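Local coordinates for cell division control protein Cdc48 (PDB 5E7P), which probably binds and hydrolyses ATP, as a member of the Cdc48-type AAA ATPases with two nucleotide-binding modules in one chain, at residues 323-334 with 363-374; 587-596 with 632-640. All coordinates share one frame; numbering follows the deposited sequence.

Contact 1 (323-334 with 363-374); sequences LFIADVDALLPA and FIATSAVPENVD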
loop_
_atom_site.group_PDB
_atom_site.type_symbol
_atom_site.label_atom_id
_atom_site.label_comp_id
_atom_site.label_asym_id
_atom_site.label_seq_id
_atom_site.Cartn_x
_atom_site.Cartn_y
_atom_site.Cartn_z
ATOM N N LEU A 323 1.503 -23.891 11.704
ATOM C CA LEU A 323 0.346 -23.651 10.850
ATOM C C LEU A 323 0.426 -22.222 10.332
ATOM O O LEU A 323 0.405 -21.268 11.112
ATOM C CB LEU A 323 -0.968 -23.858 11.611
ATOM C CG LEU A 323 -2.255 -23.672 10.794
ATOM C CD1 LEU A 323 -2.407 -24.763 9.737
ATOM C CD2 LEU A 323 -3.481 -23.631 11.693
ATOM N N PHE A 324 0.538 -22.077 9.016
ATOM C CA PHE A 324 0.698 -20.760 8.411
ATOM C C PHE A 324 -0.426 -20.435 7.431
ATOM O O PHE A 324 -0.663 -21.167 6.470
ATOM C CB PHE A 324 2.070 -20.645 7.729
ATOM C CG PHE A 324 2.232 -19.412 6.882
ATOM C CD1 PHE A 324 1.855 -18.164 7.359
ATOM C CD2 PHE A 324 2.780 -19.497 5.611
ATOM C CE1 PHE A 324 2.006 -17.030 6.576
ATOM C CE2 PHE A 324 2.937 -18.366 4.825
ATOM C CZ PHE A 324 2.550 -17.132 5.308
ATOM N N ILE A 325 -1.117 -19.329 7.690
ATOM C CA ILE A 325 -2.137 -18.834 6.775
ATOM C C ILE A 325 -1.725 -17.485 6.192
ATOM O O ILE A 325 -1.734 -16.465 6.884
ATOM C CB ILE A 325 -3.519 -18.712 7.455
ATOM C CG1 ILE A 325 -3.972 -20.072 7.985
ATOM C CG2 ILE A 325 -4.544 -18.178 6.476
ATOM C CD1 ILE A 325 -5.300 -20.037 8.706
ATOM N N ALA A 326 -1.352 -17.492 4.918
ATOM C CA ALA A 326 -0.962 -16.269 4.231
ATOM C C ALA A 326 -2.192 -15.430 3.910
ATOM O O ALA A 326 -3.158 -15.930 3.330
ATOM C CB ALA A 326 -0.192 -16.595 2.960
ATOM N N ASP A 327 -2.151 -14.159 4.305
ATOM C CA ASP A 327 -3.235 -13.215 4.038
ATOM C C ASP A 327 -4.569 -13.705 4.604
ATOM O O ASP A 327 -5.522 -13.981 3.869
ATOM C CB ASP A 327 -3.327 -12.905 2.541
ATOM C CG ASP A 327 -2.011 -12.389 1.977
ATOM O OD1 ASP A 327 -1.686 -11.203 2.204
ATOM O OD2 ASP A 327 -1.296 -13.173 1.315
ATOM N N VAL A 328 -4.613 -13.794 5.930
ATOM C CA VAL A 328 -5.747 -14.348 6.654
ATOM C C VAL A 328 -6.946 -13.392 6.659
ATOM O O VAL A 328 -8.054 -13.774 7.034
ATOM C CB VAL A 328 -5.332 -14.712 8.106
ATOM C CG1 VAL A 328 -5.122 -13.453 8.934
ATOM C CG2 VAL A 328 -6.354 -15.644 8.765
ATOM N N ASP A 329 -6.735 -12.154 6.225
ATOM C CA ASP A 329 -7.830 -11.185 6.199
ATOM C C ASP A 329 -8.882 -11.529 5.141
ATOM O O ASP A 329 -10.024 -11.082 5.223
ATOM C CB ASP A 329 -7.310 -9.756 6.012
ATOM C CG ASP A 329 -6.390 -9.620 4.816
ATOM O OD1 ASP A 329 -5.575 -10.538 4.583
ATOM O OD2 ASP A 329 -6.484 -8.593 4.112
ATOM N N ALA A 330 -8.494 -12.328 4.153
ATOM C CA ALA A 330 -9.437 -12.820 3.156
ATOM C C ALA A 330 -10.246 -13.989 3.713
ATOM O O ALA A 330 -11.384 -14.217 3.306
ATOM C CB ALA A 330 -8.703 -13.238 1.896
ATOM N N LEU A 331 -9.649 -14.724 4.648
ATOM C CA LEU A 331 -10.312 -15.853 5.294
ATOM C C LEU A 331 -11.102 -15.423 6.530
ATOM O O LEU A 331 -12.190 -15.935 6.789
ATOM C CB LEU A 331 -9.286 -16.926 5.670
ATOM C CG LEU A 331 -9.744 -18.089 6.556
ATOM C CD1 LEU A 331 -10.806 -18.923 5.859
ATOM C CD2 LEU A 331 -8.557 -18.957 6.956
ATOM N N LEU A 332 -10.551 -14.484 7.294
ATOM C CA LEU A 332 -11.230 -13.973 8.484
ATOM C C LEU A 332 -11.353 -12.450 8.465
ATOM O O LEU A 332 -10.679 -11.764 9.227
ATOM C CB LEU A 332 -10.504 -14.419 9.756
ATOM C CG LEU A 332 -10.555 -15.907 10.107
ATOM C CD1 LEU A 332 -9.678 -16.204 11.306
ATOM C CD2 LEU A 332 -11.985 -16.338 10.382
ATOM N N PRO A 333 -12.239 -11.919 7.607
ATOM C CA PRO A 333 -12.416 -10.469 7.463
ATOM C C PRO A 333 -12.972 -9.847 8.741
ATOM O O PRO A 333 -13.753 -10.486 9.440
ATOM C CB PRO A 333 -13.449 -10.344 6.332
ATOM C CG PRO A 333 -13.549 -11.718 5.716
ATOM C CD PRO A 333 -13.219 -12.674 6.807
ATOM N N ALA A 334 -12.579 -8.615 9.035
ATOM C CA ALA A 334 -12.985 -7.960 10.271
ATOM C C ALA A 334 -14.473 -7.632 10.312
ATOM O O ALA A 334 -15.109 -7.751 11.359
ATOM C CB ALA A 334 -12.166 -6.710 10.497
ATOM N N PHE A 363 1.354 -20.934 15.535
ATOM C CA PHE A 363 0.475 -20.363 14.520
ATOM C C PHE A 363 0.952 -18.991 14.055
ATOM O O PHE A 363 1.135 -18.077 14.861
ATOM C CB PHE A 363 -0.959 -20.280 15.046
ATOM C CG PHE A 363 -1.921 -19.608 14.104
ATOM C CD1 PHE A 363 -2.154 -20.127 12.842
ATOM C CD2 PHE A 363 -2.612 -18.474 14.494
ATOM C CE1 PHE A 363 -3.045 -19.516 11.978
ATOM C CE2 PHE A 363 -3.507 -17.861 13.635
ATOM C CZ PHE A 363 -3.720 -18.381 12.374
ATOM N N ILE A 364 1.161 -18.860 12.749
ATOM C CA ILE A 364 1.549 -17.585 12.158
ATOM C C ILE A 364 0.632 -17.224 10.997
ATOM O O ILE A 364 0.402 -18.035 10.104
ATOM C CB ILE A 364 3.003 -17.609 11.643
ATOM C CG1 ILE A 364 3.973 -17.950 12.776
ATOM C CG2 ILE A 364 3.368 -16.272 11.018
ATOM C CD1 ILE A 364 5.399 -18.124 12.310
ATOM N N ALA A 365 0.108 -16.004 11.015
ATOM C CA ALA A 365 -0.724 -15.518 9.921
ATOM C C ALA A 365 -0.251 -14.146 9.448
ATOM O O ALA A 365 0.288 -13.357 10.228
ATOM C CB ALA A 365 -2.173 -15.462 10.349
ATOM N N THR A 366 -0.453 -13.867 8.165
ATOM C CA THR A 366 -0.089 -12.573 7.608
ATOM C C THR A 366 -1.324 -11.799 7.161
ATOM O O THR A 366 -2.387 -12.377 6.926
ATOM C CB THR A 366 0.875 -12.706 6.417
ATOM O OG1 THR A 366 0.258 -13.490 5.391
ATOM C CG2 THR A 366 2.183 -13.369 6.848
ATOM N N SER A 367 -1.163 -10.486 7.049
ATOM C CA SER A 367 -2.218 -9.594 6.591
ATOM C C SER A 367 -1.622 -8.207 6.440
ATOM O O SER A 367 -0.967 -7.722 7.353
ATOM C CB SER A 367 -3.365 -9.548 7.600
ATOM O OG SER A 367 -4.325 -8.576 7.222
ATOM N N ALA A 368 -1.842 -7.569 5.295
ATOM C CA ALA A 368 -1.302 -6.235 5.062
ATOM C C ALA A 368 -1.751 -5.270 6.152
ATOM O O ALA A 368 -0.925 -4.643 6.811
ATOM C CB ALA A 368 -1.705 -5.724 3.687
ATOM N N VAL A 369 -3.061 -5.174 6.350
ATOM C CA VAL A 369 -3.627 -4.326 7.391
ATOM C C VAL A 369 -4.258 -5.188 8.487
ATOM O O VAL A 369 -5.224 -5.911 8.232
ATOM C CB VAL A 369 -4.684 -3.371 6.808
ATOM C CG1 VAL A 369 -5.234 -2.455 7.889
ATOM C CG2 VAL A 369 -4.089 -2.562 5.671
ATOM N N PRO A 370 -3.717 -5.102 9.713
ATOM C CA PRO A 370 -4.096 -5.966 10.841
ATOM C C PRO A 370 -5.570 -5.842 11.215
ATOM O O PRO A 370 -6.206 -6.844 11.541
ATOM C CB PRO A 370 -3.226 -5.450 11.995
ATOM C CG PRO A 370 -2.144 -4.666 11.358
ATOM C CD PRO A 370 -2.739 -4.081 10.118
ATOM N N GLU A 371 -6.101 -4.626 11.168
ATOM C CA GLU A 371 -7.491 -4.394 11.549
ATOM C C GLU A 371 -8.484 -4.878 10.490
ATOM O O GLU A 371 -9.695 -4.747 10.661
ATOM C CB GLU A 371 -7.737 -2.922 11.883
ATOM C CG GLU A 371 -7.445 -1.965 10.749
ATOM C CD GLU A 371 -6.115 -1.246 10.916
ATOM O OE1 GLU A 371 -5.194 -1.810 11.551
ATOM O OE2 GLU A 371 -5.995 -0.108 10.414
ATOM N N ASN A 372 -7.968 -5.434 9.398
ATOM C CA ASN A 372 -8.816 -6.071 8.398
ATOM C C ASN A 372 -9.088 -7.535 8.736
ATOM O O ASN A 372 -9.849 -8.211 8.042
ATOM C CB ASN A 372 -8.201 -5.957 7.005
ATOM C CG ASN A 372 -8.390 -4.582 6.398
ATOM O OD1 ASN A 372 -9.219 -3.796 6.858
ATOM N ND2 ASN A 372 -7.626 -4.287 5.353
ATOM N N VAL A 373 -8.461 -8.015 9.806
ATOM C CA VAL A 373 -8.671 -9.380 10.273
ATOM C C VAL A 373 -9.632 -9.388 11.459
ATOM O O VAL A 373 -9.615 -8.467 12.279
ATOM C CB VAL A 373 -7.341 -10.041 10.682
ATOM C CG1 VAL A 373 -7.562 -11.499 11.068
ATOM C CG2 VAL A 373 -6.349 -9.955 9.550
ATOM N N ASP A 374 -10.479 -10.419 11.515
ATOM C CA ASP A 374 -11.419 -10.650 12.612
ATOM C C ASP A 374 -10.768 -10.346 13.957
ATOM O O ASP A 374 -9.683 -10.846 14.254
ATOM C CB ASP A 374 -11.888 -12.111 12.579
ATOM C CG ASP A 374 -13.167 -12.350 13.373
ATOM O OD1 ASP A 374 -13.349 -11.750 14.454
ATOM O OD2 ASP A 374 -13.997 -13.154 12.905
HETATM O O HOH W 1 -3.260 -9.253 3.481
HETATM O O HOH W 2 0.966 -11.748 3.328
HETATM O O HOH W 3 -5.029 -6.497 4.851
HETATM O O HOH W 4 -14.109 -13.292 10.298
#
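Thr366 meets the end of strand 323-326 with both branches of its side chain, where a beta-alpha-beta crossover of the P-loop ATPase fold brings two neighbouring parallel strands together; the first probably corresponds to the Walker B strand, and bound ADP lies near Asp327. The hydroxyl sits between the backbone N and the carbonyl carbon (chi1 59°), which aims OG1 at the chain leaving the first strand; there it accepts a nearly straight bond from Asp327 N, 2.7 Å long. CG2, on the other branch, touches the edge of the Phe324 ring at CE1 (3.7 Å). The carbonyl takes part as well, with Val328 N donating to Thr366 O almost end-on.

Phe363 lies along the first strand, on the face that carries Leu323, Ile325 and Ala365, opposite that of Phe324 and Ile364. Its CD1 packs on Leu323 CD2 at 3.9 Å, and its edge faces Ile325 CD1; Leu352 of helix 344-356, the connecting helix, touches both Leu323 and Phe363.

Beyond the strands the contact passes to Asp329, whose CB rests on Val373 CG2 (3.7 Å) and lies beside Asn372 CB. Its OD2 accepts from Asn194 and from a water to which Val369 N also donates. A single water donates to Asp327 OD1 (2.8 Å) and to Asp329 OD1 (2.9 Å) while accepting from Ala368 N.

Contact 2 (587-596 with 632-640); sequences IDALAPRRGQ and PDLIDPALL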
loop_
_atom_site.group_PDB
_atom_site.type_symbol
_atom_site.label_atom_id
_atom_site.label_comp_id
_atom_site.label_asym_id
_atom_site.label_seq_id
_atom_site.Cartn_x
_atom_site.Cartn_y
_atom_site.Cartn_z
ATOM N N ILE A 587 -6.614 12.602 16.745
ATOM C CA ILE A 587 -6.375 12.226 18.134
ATOM C C ILE A 587 -7.450 12.784 19.076
ATOM O O ILE A 587 -7.632 12.287 20.187
ATOM C CB ILE A 587 -4.949 12.676 18.579
ATOM C CG1 ILE A 587 -4.606 12.172 19.986
ATOM C CG2 ILE A 587 -4.805 14.186 18.483
ATOM C CD1 ILE A 587 -4.515 10.670 20.095
ATOM N N ASP A 588 -8.176 13.803 18.625
ATOM C CA ASP A 588 -9.250 14.382 19.429
ATOM C C ASP A 588 -10.436 13.429 19.583
ATOM O O ASP A 588 -11.120 13.435 20.607
ATOM C CB ASP A 588 -9.714 15.719 18.846
ATOM C CG ASP A 588 -10.130 15.610 17.391
ATOM O OD1 ASP A 588 -9.332 15.101 16.573
ATOM O OD2 ASP A 588 -11.262 16.031 17.068
ATOM N N ALA A 589 -10.679 12.611 18.563
ATOM C CA ALA A 589 -11.757 11.630 18.626
ATOM C C ALA A 589 -11.336 10.438 19.478
ATOM O O ALA A 589 -12.144 9.858 20.200
ATOM C CB ALA A 589 -12.151 11.177 17.229
ATOM N N LEU A 590 -10.059 10.084 19.389
ATOM C CA LEU A 590 -9.522 8.955 20.137
ATOM C C LEU A 590 -9.470 9.272 21.629
ATOM O O LEU A 590 -9.688 8.394 22.466
ATOM C CB LEU A 590 -8.129 8.595 19.617
ATOM C CG LEU A 590 -7.711 7.122 19.628
ATOM C CD1 LEU A 590 -6.543 6.903 18.679
ATOM C CD2 LEU A 590 -7.348 6.658 21.027
ATOM N N ALA A 591 -9.185 10.530 21.957
ATOM C CA ALA A 591 -9.101 10.953 23.353
ATOM C C ALA A 591 -9.700 12.340 23.584
ATOM O O ALA A 591 -8.969 13.312 23.772
ATOM C CB ALA A 591 -7.657 10.911 23.834
ATOM N N PRO A 592 -11.037 12.432 23.573
ATOM C CA PRO A 592 -11.719 13.710 23.804
ATOM C C PRO A 592 -11.724 14.083 25.283
ATOM O O PRO A 592 -11.397 13.251 26.130
ATOM C CB PRO A 592 -13.143 13.426 23.330
ATOM C CG PRO A 592 -13.329 11.976 23.610
ATOM C CD PRO A 592 -11.994 11.333 23.343
ATOM N N ARG A 593 -12.088 15.325 25.585
ATOM C CA ARG A 593 -12.157 15.782 26.966
ATOM C C ARG A 593 -13.250 15.043 27.727
ATOM O O ARG A 593 -14.270 14.660 27.153
ATOM C CB ARG A 593 -12.403 17.291 27.027
ATOM C CG ARG A 593 -11.188 18.135 26.688
ATOM C CD ARG A 593 -11.534 19.615 26.663
ATOM N NE ARG A 593 -10.360 20.446 26.410
ATOM C CZ ARG A 593 -9.627 21.018 27.361
ATOM N NH1 ARG A 593 -9.950 20.857 28.637
ATOM N NH2 ARG A 593 -8.574 21.755 27.034
ATOM N N ARG A 594 -13.020 14.838 29.020
ATOM C CA ARG A 594 -13.992 14.182 29.885
ATOM C C ARG A 594 -15.296 14.971 29.910
ATOM O O ARG A 594 -15.304 16.170 30.193
ATOM C CB ARG A 594 -13.425 14.031 31.297
ATOM C CG ARG A 594 -14.446 13.648 32.353
ATOM C CD ARG A 594 -14.543 14.730 33.417
ATOM N NE ARG A 594 -13.228 15.083 33.947
ATOM C CZ ARG A 594 -12.990 16.140 34.718
ATOM N NH1 ARG A 594 -13.980 16.957 35.051
ATOM N NH2 ARG A 594 -11.760 16.383 35.153
ATOM N N GLY A 595 -16.396 14.290 29.603
ATOM C CA GLY A 595 -17.696 14.927 29.530
ATOM C C GLY A 595 -18.253 14.931 28.119
ATOM O O GLY A 595 -19.464 14.985 27.925
ATOM N N GLN A 596 -17.373 14.873 27.126
ATOM C CA GLN A 596 -17.806 14.883 25.733
ATOM C C GLN A 596 -18.529 13.593 25.347
ATOM O O GLN A 596 -19.446 13.610 24.526
ATOM C CB GLN A 596 -16.620 15.131 24.794
ATOM C CG GLN A 596 -15.998 16.520 24.912
ATOM C CD GLN A 596 -16.847 17.617 24.278
ATOM O OE1 GLN A 596 -18.054 17.711 24.515
ATOM N NE2 GLN A 596 -16.209 18.456 23.466
ATOM N N PRO A 632 -7.106 20.883 18.638
ATOM C CA PRO A 632 -6.302 20.469 19.795
ATOM C C PRO A 632 -6.987 20.757 21.130
ATOM O O PRO A 632 -6.702 20.081 22.120
ATOM C CB PRO A 632 -5.034 21.319 19.657
ATOM C CG PRO A 632 -5.461 22.508 18.878
ATOM C CD PRO A 632 -6.486 22.001 17.909
ATOM N N ASP A 633 -7.879 21.742 21.151
ATOM C CA ASP A 633 -8.557 22.129 22.385
ATOM C C ASP A 633 -9.583 21.092 22.848
ATOM O O ASP A 633 -10.077 21.155 23.973
ATOM C CB ASP A 633 -9.222 23.500 22.229
ATOM C CG ASP A 633 -10.100 23.586 20.994
ATOM O OD1 ASP A 633 -9.681 23.091 19.925
ATOM O OD2 ASP A 633 -11.211 24.149 21.094
ATOM N N LEU A 634 -9.897 20.138 21.977
ATOM C CA LEU A 634 -10.859 19.090 22.303
ATOM C C LEU A 634 -10.167 17.822 22.790
ATOM O O LEU A 634 -10.812 16.797 22.995
ATOM C CB LEU A 634 -11.738 18.772 21.092
ATOM C CG LEU A 634 -12.615 19.919 20.588
ATOM C CD1 LEU A 634 -13.301 19.536 19.283
ATOM C CD2 LEU A 634 -13.637 20.316 21.644
ATOM N N ILE A 635 -8.852 17.895 22.969
ATOM C CA ILE A 635 -8.084 16.771 23.494
ATOM C C ILE A 635 -7.984 16.871 25.012
ATOM O O ILE A 635 -7.805 17.960 25.555
ATOM C CB ILE A 635 -6.661 16.740 22.902
ATOM C CG1 ILE A 635 -6.717 16.760 21.375
ATOM C CG2 ILE A 635 -5.897 15.520 23.389
ATOM C CD1 ILE A 635 -5.367 16.936 20.726
ATOM N N ASP A 636 -8.123 15.737 25.692
ATOM C CA ASP A 636 -7.893 15.675 27.130
ATOM C C ASP A 636 -6.477 16.167 27.435
ATOM O O ASP A 636 -5.501 15.570 26.979
ATOM C CB ASP A 636 -8.086 14.239 27.627
ATOM C CG ASP A 636 -7.861 14.096 29.123
ATOM O OD1 ASP A 636 -8.015 15.095 29.856
ATOM O OD2 ASP A 636 -7.539 12.975 29.569
ATOM N N PRO A 637 -6.367 17.269 28.199
ATOM C CA PRO A 637 -5.095 17.924 28.544
ATOM C C PRO A 637 -4.033 16.979 29.108
ATOM O O PRO A 637 -2.840 17.273 29.005
ATOM C CB PRO A 637 -5.510 18.940 29.610
ATOM C CG PRO A 637 -6.917 19.271 29.270
ATOM C CD PRO A 637 -7.522 17.991 28.763
ATOM N N ALA A 638 -4.459 15.863 29.690
ATOM C CA ALA A 638 -3.528 14.874 30.223
ATOM C C ALA A 638 -2.654 14.269 29.123
ATOM O O ALA A 638 -1.587 13.724 29.400
ATOM C CB ALA A 638 -4.283 13.783 30.962
ATOM N N LEU A 639 -3.119 14.366 27.881
ATOM C CA LEU A 639 -2.372 13.890 26.720
ATOM C C LEU A 639 -1.171 14.785 26.426
ATOM O O LEU A 639 -0.211 14.357 25.789
ATOM C CB LEU A 639 -3.277 13.859 25.482
ATOM C CG LEU A 639 -4.104 12.619 25.126
ATOM C CD1 LEU A 639 -3.244 11.586 24.432
ATOM C CD2 LEU A 639 -4.788 12.017 26.344
ATOM N N LEU A 640 -1.232 16.028 26.893
ATOM C CA LEU A 640 -0.258 17.040 26.493
ATOM C C LEU A 640 0.803 17.309 27.557
ATOM O O LEU A 640 1.618 18.220 27.415
ATOM C CB LEU A 640 -0.973 18.345 26.125
ATOM C CG LEU A 640 -2.137 18.213 25.140
ATOM C CD1 LEU A 640 -2.662 19.580 24.729
ATOM C CD2 LEU A 640 -1.725 17.406 23.917
HETATM O O HOH W 5 -6.670 20.198 24.860
#
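Arg593 lays one face of its guanidinium group against the ring of Pro637, the two side chains crossing at about a right angle with NH1 3.5 Å from Pro637 CG. The side chain runs out extended from CG to NE, carrying the flat group past Ile635 O to the turn beyond. There Arg593 NE donates to Asp633 O at 2.6 Å, and this acceptor lies close to the guanidinium plane, so the edge of the group is used for hydrogen bonding and a face for packing. A water beside the group donates to Pro632 O and Ile635 O and accepts a weak bond from Arg593 NH2.

Leu634 reaches the other segment farther along, where its CD2 comes 3.7 Å from Gln596 NE2. Gln596 closes the type II turn that starts at Arg593.

In the P-loop ATPase fold of this second module, residues 587-596 follow the strand that probably holds the Walker B position, and 632-640 belong to what probably corresponds to the second region of homology of AAA proteins, just after the ADP-binding Asn630. Ile635 connects the two on the buried side: CD1 meets Ile587 CG2 at 3.6 Å, and CG1 packs against CA and CB of Asp588. Leu523 of strand 521-525, next to strand 623-629 in the sheet, touches both isoleucines.

The backbones are held by Asp636 N donating to Ala591 O, a bond of 3.2 Å with an N-H...O angle of 169°; Arg593 N adds a weak bond to Leu634 O. Leu639 turns its CD2 to Ala591 CB, 4.0 Å away, while Leu611 and Leu614 of helix 602-617 touch Leu639 as well.

In the fold
Followed from the N terminus, the chain makes contact 1 first: after strand 321-326 it runs through helix 344-356 and returns along strand 361-366, closing the loop. Contact 2 opens much later, with helix 587-590, just after strand 580-585, and closes once helix 602-617 and strand 623-629 have been passed. The two are therefore in series, neither nested nor crossed. They lie in successive AAA ATPase modules and occupy comparable places: each ties the chain leaving one central strand to the chain leaving the strand beside it. Contact 1 includes the strand pairing itself, whereas contact 2 involves the short helix and the turns that follow the strands. Their centres are about 32 Å apart, their nearest atoms about 11 Å.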